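Local coordinates for L-asparaginase I (Vibrio cholerae, PDB 2OCD), which probably catalyses the hydrolysis of L-asparagine to L-aspartate and ammonium, working as a homotetramer, at residues Ile8-Gly13 with Asp55-Ser60; Gly12-Met17 with Gln118-Asp123; Ile87-Asp92 with Val112-Ser117. All coordinates share one frame; numbering follows the deposited sequence.

Interaction 1. Residues Ile8-Gly13 with Asp55-Ser60; sequences IAYTGG and DPLMDS
Leu57 rests against the ring of Tyr10 and the adjoining backbone of Thr11 and Gly12. From CB the chain leads to Leu57 CG, 3.9 Å from Gly12 CA. One methyl then divides its contacts. Leu57 CD1 lies 3.7 Å from Thr11 O and also sits over one face of the Tyr10 ring. This is a CH-pi contact, with Leu57 CD1 4.2 Å from the Tyr10 ring centroid and 26° off the ring normal. CD1 is nearer the CD2-CE2 side of the ring than its middle. The other methyl, Leu57 CD2, goes toward the phenol end and stops 4.1 Å from Tyr10 OH.

With chi1 at 175°, Tyr10 CG is anti to the backbone N, and this extends the ring alongside Leu57. Within 8-13, Tyr10 OH donates to Gly13 O at 3.0 Å, in the plane of the ring and at its edge. This bond limits the ring's movement and links it to the turn after the strand.

A single backbone hydrogen bond joins the segments. Met58 N donates to Thr11 O at 2.7 Å, with an angle of 159° at the hydrogen. Close by, Gly12 CA makes a CA-H...O contact with Met58 O at 3.4 Å. Met58, a selenomethionine, sends an extended chain toward helix 65-78, where it packs on Leu70 and Ile71. Thr11 OG1 is bonded to Leu88 O on the neighbouring strand.

Gly12 and Gly13 both have positive phi, and Met58 O leaves no room for a CB at Gly12. The contact lies where strand 5-12 meets edge strand 48-58, at the C-terminal ends of the parallel strands of a mixed sheet. In the asparaginase N-terminal domain this end carries the active site. Here it leads into the predicted catalytic Thr14 and the predicted substrate-binding Ser60.

Interaction 2. Residues Gly12-Met17 with Gln118-Asp123; sequences GGTIGM and QIPLAD
Thr14 and Ile15 meet Pro120 in a loop-to-loop contact at the predicted active site of the asparaginase fold. The loop 12-17 follows strand 5-12. The loop 118-123 follows strand 112-115. Gly13 starts the turn, since its O accepts Gly16 N as the chain passes through the short 3-10 segment 14-15.

At Thr14, CG2 is anti to the backbone N, and chi1 is -47° for OG1. Thr14 CG2 thus lies 3.3 Å from Gln118 O and 3.6 Å from Pro120 CD. Packing of the methyl leaves OG1, of the predicted nucleophile, to make a weak hydrogen bond to the bound acetate. Thr14 O receives a CA-H...O contact from Pro120 CA.

Ile15 turns its side chain away, toward Tyr10 and Ser117, and gives its carbonyl to the second loop. Leu121 N donates to Ile15 O at 3.1 Å, with an angle of 166° at the hydrogen. The donor is tilted 26° from the carbonyl plane. Leu121 is the second residue of a type I turn from Pro120 to Asp123, closed by a bond from Asp123 N to Pro120 O.

Met17, a selenomethionine, contributes its backbone, and Pro120 CB lies 3.2 Å from Met17 O. Beside it one water donates to Ile15 O at 2.8 Å and to Met17 O, and accepts from Ala122 N at 3.3 Å.

Interaction 3. Residues Ile87-Asp92 with Val112-Ser117; sequences ILHGTD and VIVTGS. With ACT (acetate ion), chain G.
Ile87 is bonded through both its backbone N and its O to the strand beside it. Ile87 N donates to Ile113 O at 2.8 Å, and Thr115 N donates to Ile87 O at 2.9 Å. The two N-H...O angles, 159° and 162°, are close to straight. A third bond, His89 N to Thr115 O, is weak and bent. Ile87 therefore pairs with Val114 and Leu88 with Thr115 in parallel register.

Asp92 OD2 forms a salt bridge with Lys163, and Thr91 OG1 is hydrogen-bonded to it. Asp92 OD1 also bonds Asn247 of a neighbouring subunit. Past the strands a water links the two segments; this water donates to Ser117 O at 3.1 Å. Its bonds to Thr91 N and the acetate are weak, as is that from Asp92 N to acetate OXT.

On one face the Ile87 and Val112 side chains meet obliquely, with Ile87 CD1 3.4 Å from Val112 CG1. Val114 CG1 lies 4.0 Å from His89 CB. Helix 94-104 packs here. On the other face, Leu88 CD2 is 3.5 Å from Thr115 CG2. Thr115 OG1 is anti to the backbone N (chi1 -167°) and bonds Phe150 O, which leaves CG2 beside Leu88.

The acetate, probably from the crystallisation liquor, is only weakly held. Its place is still consistent with a carboxylate site at the predicted substrate residues Thr91 and Asp92.

In the fold
Interactions 1 and 3 belong to the same sheet. Strand 5-12 lies between strand 48-58 and strand 84-88, so interaction 1 holds an outer pair and interaction 3 an inner one. Interaction 3 is the buried contact of the set, with regular strand bonds. Interactions 1 and 2 are partly buried and each has one direct hydrogen bond between its segments. Interaction 2 joins loops rather than strands, shares Gly12 and Gly13 with interaction 1, and its water makes three bonds. Interaction 3 is nested within the loop closed by interaction 2. Tyr10 of interaction 1 packs on Ile15 of interaction 2. All three converge on the acetate, beside predicted active-site residues.

Interaction 1. Residues Ile8-Gly13 with Asp55-Ser60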
# COMPACT_ATOMS: atom_id res chain seq x y z
N ILE B 8 18.86 -29.48 1.50
CA ILE B 8 19.25 -28.14 1.79
C ILE B 8 20.72 -28.00 1.62
O ILE B 8 21.50 -28.72 2.26
CB ILE B 8 19.01 -27.78 3.20
CG1 ILE B 8 17.55 -28.02 3.57
CG2 ILE B 8 19.37 -26.33 3.42
CD1 ILE B 8 17.34 -27.93 5.08
N ALA B 9 21.10 -27.08 0.74
CA ALA B 9 22.48 -26.77 0.48
C ALA B 9 22.79 -25.44 1.19
O ALA B 9 22.29 -24.37 0.78
CB ALA B 9 22.67 -26.63 -1.02
N TYR B 10 23.55 -25.49 2.29
CA TYR B 10 23.94 -24.25 3.03
C TYR B 10 25.21 -23.80 2.42
O TYR B 10 26.27 -24.29 2.77
CB TYR B 10 24.13 -24.46 4.55
CG TYR B 10 24.64 -23.25 5.29
CD1 TYR B 10 24.17 -21.97 5.00
CD2 TYR B 10 25.56 -23.36 6.30
CE1 TYR B 10 24.62 -20.84 5.67
CE2 TYR B 10 26.03 -22.24 7.00
CZ TYR B 10 25.56 -20.99 6.68
OH TYR B 10 26.05 -19.85 7.33
N THR B 11 25.09 -22.90 1.46
CA THR B 11 26.22 -22.45 0.67
C THR B 11 26.99 -21.36 1.41
O THR B 11 28.20 -21.18 1.22
CB THR B 11 25.73 -21.93 -0.65
OG1 THR B 11 25.06 -20.69 -0.45
CG2 THR B 11 24.75 -22.93 -1.27
N GLY B 12 26.28 -20.64 2.26
CA GLY B 12 26.81 -19.45 2.94
C GLY B 12 25.71 -18.48 3.39
O GLY B 12 24.49 -18.71 3.19
N GLY B 13 26.14 -17.39 4.00
CA GLY B 13 25.23 -16.31 4.33
C GLY B 13 24.83 -16.27 5.77
O GLY B 13 24.83 -17.29 6.45
N ASP B 55 31.95 -26.47 2.14
CA ASP B 55 33.26 -26.40 2.74
C ASP B 55 34.30 -26.27 1.60
O ASP B 55 34.79 -27.26 1.08
CB ASP B 55 33.52 -27.64 3.64
CG ASP B 55 34.85 -27.57 4.40
OD1 ASP B 55 35.48 -26.48 4.40
OD2 ASP B 55 35.27 -28.60 4.98
N PRO B 56 34.69 -25.04 1.27
CA PRO B 56 34.54 -23.89 2.14
C PRO B 56 33.19 -23.21 1.94
O PRO B 56 32.56 -23.37 0.90
CB PRO B 56 35.68 -22.98 1.70
CG PRO B 56 35.82 -23.30 0.16
CD PRO B 56 35.25 -24.69 -0.05
N LEU B 57 32.77 -22.49 2.96
CA LEU B 57 31.56 -21.68 2.93
C LEU B 57 31.78 -20.52 1.95
O LEU B 57 32.90 -20.04 1.79
CB LEU B 57 31.31 -21.11 4.32
CG LEU B 57 29.88 -20.92 4.79
CD1 LEU B 57 29.07 -22.20 4.72
CD2 LEU B 57 29.96 -20.44 6.24
N MSE B 58 30.72 -20.09 1.31
CA MSE B 58 30.82 -19.02 0.31
C MSE B 58 30.36 -17.74 0.93
O MSE B 58 29.45 -17.73 1.73
CB MSE B 58 29.96 -19.35 -0.92
CG MSE B 58 30.48 -20.53 -1.75
SE MSE B 58 29.15 -21.05 -3.06
CE MSE B 58 30.07 -22.53 -3.89
N ASP B 59 31.03 -16.65 0.59
CA ASP B 59 30.56 -15.34 0.96
C ASP B 59 29.93 -14.65 -0.25
O ASP B 59 30.58 -14.51 -1.28
CB ASP B 59 31.70 -14.49 1.47
CG ASP B 59 31.26 -13.08 1.64
OD1 ASP B 59 30.76 -12.47 0.65
OD2 ASP B 59 31.32 -12.59 2.78
N SER B 60 28.70 -14.18 -0.09
CA SER B 60 27.87 -13.79 -1.25
C SER B 60 28.51 -12.71 -2.12
O SER B 60 28.38 -12.76 -3.35
CB SER B 60 26.41 -13.42 -0.85
OG SER B 60 26.37 -12.46 0.19

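Interaction 2. Residues Gly12-Met17 with Gln118-Asp123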
# COMPACT_ATOMS: atom_id res chain seq x y z
N GLY B 12 26.28 -20.64 2.26
CA GLY B 12 26.81 -19.45 2.94
C GLY B 12 25.71 -18.48 3.39
O GLY B 12 24.49 -18.71 3.19
N GLY B 13 26.14 -17.39 4.00
CA GLY B 13 25.23 -16.31 4.33
C GLY B 13 24.83 -16.27 5.77
O GLY B 13 24.83 -17.29 6.45
N THR B 14 24.49 -15.06 6.21
CA THR B 14 24.08 -14.75 7.58
C THR B 14 23.19 -15.80 8.30
O THR B 14 23.27 -15.97 9.51
CB THR B 14 23.35 -13.34 7.60
OG1 THR B 14 24.11 -12.37 6.84
CG2 THR B 14 23.15 -12.83 9.03
N ILE B 15 22.34 -16.52 7.57
CA ILE B 15 21.40 -17.41 8.22
C ILE B 15 22.04 -18.43 9.15
O ILE B 15 21.45 -18.80 10.15
CB ILE B 15 20.41 -18.09 7.19
CG1 ILE B 15 19.32 -18.88 7.94
CG2 ILE B 15 21.11 -18.98 6.16
CD1 ILE B 15 17.98 -19.15 7.11
N GLY B 16 23.27 -18.86 8.85
CA GLY B 16 23.89 -19.94 9.62
C GLY B 16 25.04 -19.52 10.51
O GLY B 16 26.00 -20.27 10.70
N MSE B 17 24.94 -18.31 11.05
CA MSE B 17 26.03 -17.71 11.77
C MSE B 17 25.63 -17.44 13.15
O MSE B 17 24.43 -17.56 13.52
CB MSE B 17 26.43 -16.40 11.12
CG MSE B 17 26.91 -16.58 9.69
SE MSE B 17 27.78 -14.96 8.99
CE MSE B 17 26.76 -13.53 9.85
N GLN B 118 18.17 -11.95 6.90
CA GLN B 118 18.96 -10.83 7.37
C GLN B 118 19.57 -11.17 8.69
O GLN B 118 20.65 -10.72 8.98
CB GLN B 118 18.08 -9.58 7.60
CG GLN B 118 17.49 -8.97 6.37
CD GLN B 118 16.56 -7.77 6.69
OE1 GLN B 118 15.44 -7.67 6.14
NE2 GLN B 118 17.03 -6.87 7.58
N ILE B 119 18.84 -11.89 9.51
CA ILE B 119 19.25 -12.14 10.90
C ILE B 119 19.62 -13.62 11.04
O ILE B 119 18.88 -14.50 10.59
CB ILE B 119 18.08 -11.80 11.88
CG1 ILE B 119 17.58 -10.34 11.72
CG2 ILE B 119 18.48 -12.02 13.28
CD1 ILE B 119 18.62 -9.29 12.01
N PRO B 120 20.73 -13.93 11.71
CA PRO B 120 20.96 -15.37 11.84
C PRO B 120 19.82 -16.08 12.55
O PRO B 120 19.20 -15.49 13.40
CB PRO B 120 22.22 -15.46 12.69
CG PRO B 120 22.79 -14.11 12.70
CD PRO B 120 21.75 -13.12 12.37
N LEU B 121 19.56 -17.33 12.19
CA LEU B 121 18.56 -18.20 12.86
C LEU B 121 18.71 -18.21 14.39
O LEU B 121 17.72 -18.16 15.14
CB LEU B 121 18.64 -19.65 12.33
CG LEU B 121 17.47 -20.64 12.53
CD1 LEU B 121 16.10 -20.18 11.86
CD2 LEU B 121 17.88 -22.03 12.04
N ALA B 122 19.95 -18.28 14.86
CA ALA B 122 20.16 -18.31 16.31
C ALA B 122 19.69 -17.00 17.00
O ALA B 122 19.32 -17.04 18.17
CB ALA B 122 21.61 -18.62 16.65
N ASP B 123 19.72 -15.87 16.29
CA ASP B 123 19.44 -14.56 16.89
C ASP B 123 17.91 -14.61 17.14
O ASP B 123 17.16 -15.21 16.37
CB ASP B 123 19.86 -13.38 15.93
CG ASP B 123 21.23 -12.59 16.34
OD1 ASP B 123 22.02 -13.02 17.21
OD2 ASP B 123 21.51 -11.49 15.74
O HOH W 1 22.43 -18.93 12.80

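Interaction 3. Residues Ile87-Asp92 with Val112-Ser117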
# COMPACT_ATOMS: atom_id res chain seq x y z
N ILE B 87 18.35 -23.74 -1.49
CA ILE B 87 19.71 -23.27 -1.45
C ILE B 87 19.73 -22.08 -0.51
O ILE B 87 19.16 -21.01 -0.82
CB ILE B 87 20.19 -22.87 -2.87
CG1 ILE B 87 20.34 -24.11 -3.76
CG2 ILE B 87 21.52 -22.13 -2.84
CD1 ILE B 87 20.18 -23.81 -5.29
N LEU B 88 20.37 -22.26 0.65
CA LEU B 88 20.67 -21.14 1.58
C LEU B 88 21.90 -20.40 1.13
O LEU B 88 22.88 -20.99 0.80
CB LEU B 88 20.86 -21.61 3.03
CG LEU B 88 19.65 -22.33 3.61
CD1 LEU B 88 19.94 -22.72 5.09
CD2 LEU B 88 18.32 -21.42 3.39
N HIS B 89 21.82 -19.09 1.16
CA HIS B 89 22.69 -18.19 0.40
C HIS B 89 22.67 -16.82 1.09
O HIS B 89 21.70 -16.46 1.68
CB HIS B 89 22.12 -18.08 -1.02
CG HIS B 89 23.05 -17.46 -2.01
ND1 HIS B 89 23.48 -16.15 -1.93
CD2 HIS B 89 23.61 -17.97 -3.13
CE1 HIS B 89 24.26 -15.88 -2.96
NE2 HIS B 89 24.35 -16.97 -3.71
N GLY B 90 23.77 -16.09 1.05
CA GLY B 90 23.76 -14.73 1.52
C GLY B 90 22.99 -13.85 0.54
O GLY B 90 22.97 -14.13 -0.66
N THR B 91 22.40 -12.78 1.07
CA THR B 91 21.51 -11.92 0.28
C THR B 91 22.23 -11.02 -0.73
O THR B 91 21.63 -10.64 -1.74
CB THR B 91 20.57 -11.02 1.18
OG1 THR B 91 21.39 -10.20 2.01
CG2 THR B 91 19.60 -11.84 2.03
N ASP B 92 23.47 -10.62 -0.50
CA ASP B 92 24.02 -9.59 -1.40
C ASP B 92 23.91 -9.97 -2.89
O ASP B 92 23.64 -9.11 -3.72
CB ASP B 92 25.47 -9.24 -1.05
CG ASP B 92 25.57 -8.41 0.24
OD1 ASP B 92 26.70 -8.30 0.78
OD2 ASP B 92 24.54 -7.89 0.71
N VAL B 112 13.59 -25.65 -7.11
CA VAL B 112 14.82 -25.12 -6.53
C VAL B 112 14.51 -23.72 -6.04
O VAL B 112 14.18 -22.84 -6.81
CB VAL B 112 15.99 -25.09 -7.53
CG1 VAL B 112 17.27 -24.84 -6.80
CG2 VAL B 112 16.07 -26.36 -8.30
N ILE B 113 14.57 -23.57 -4.72
CA ILE B 113 14.23 -22.37 -4.02
C ILE B 113 15.48 -21.86 -3.30
O ILE B 113 16.00 -22.52 -2.39
CB ILE B 113 13.17 -22.65 -2.96
CG1 ILE B 113 11.96 -23.37 -3.53
CG2 ILE B 113 12.69 -21.35 -2.37
CD1 ILE B 113 10.75 -23.42 -2.51
N VAL B 114 15.94 -20.69 -3.71
CA VAL B 114 17.03 -19.98 -3.05
C VAL B 114 16.44 -19.08 -1.94
O VAL B 114 15.49 -18.34 -2.18
CB VAL B 114 17.80 -19.11 -4.06
CG1 VAL B 114 18.97 -18.36 -3.39
CG2 VAL B 114 18.24 -19.98 -5.24
N THR B 115 16.98 -19.16 -0.74
CA THR B 115 16.53 -18.29 0.33
C THR B 115 17.63 -17.98 1.32
O THR B 115 18.78 -18.41 1.17
CB THR B 115 15.25 -18.87 1.02
OG1 THR B 115 14.63 -17.87 1.85
CG2 THR B 115 15.54 -20.05 1.82
N GLY B 116 17.28 -17.20 2.32
CA GLY B 116 18.25 -16.72 3.31
C GLY B 116 17.53 -15.89 4.35
O GLY B 116 16.30 -15.97 4.51
N SER B 117 18.30 -15.08 5.06
CA SER B 117 17.75 -14.18 6.03
C SER B 117 18.72 -13.04 6.36
O SER B 117 19.90 -13.11 6.09
CB SER B 117 17.39 -14.97 7.29
OG SER B 117 18.55 -15.25 8.08
C ACT G . 26.04 -11.58 2.98
O ACT G . 25.85 -12.50 3.83
OXT ACT G . 25.03 -11.15 2.37
CH3 ACT G . 27.40 -10.98 2.68
O HOH W 2 22.53 -13.00 4.39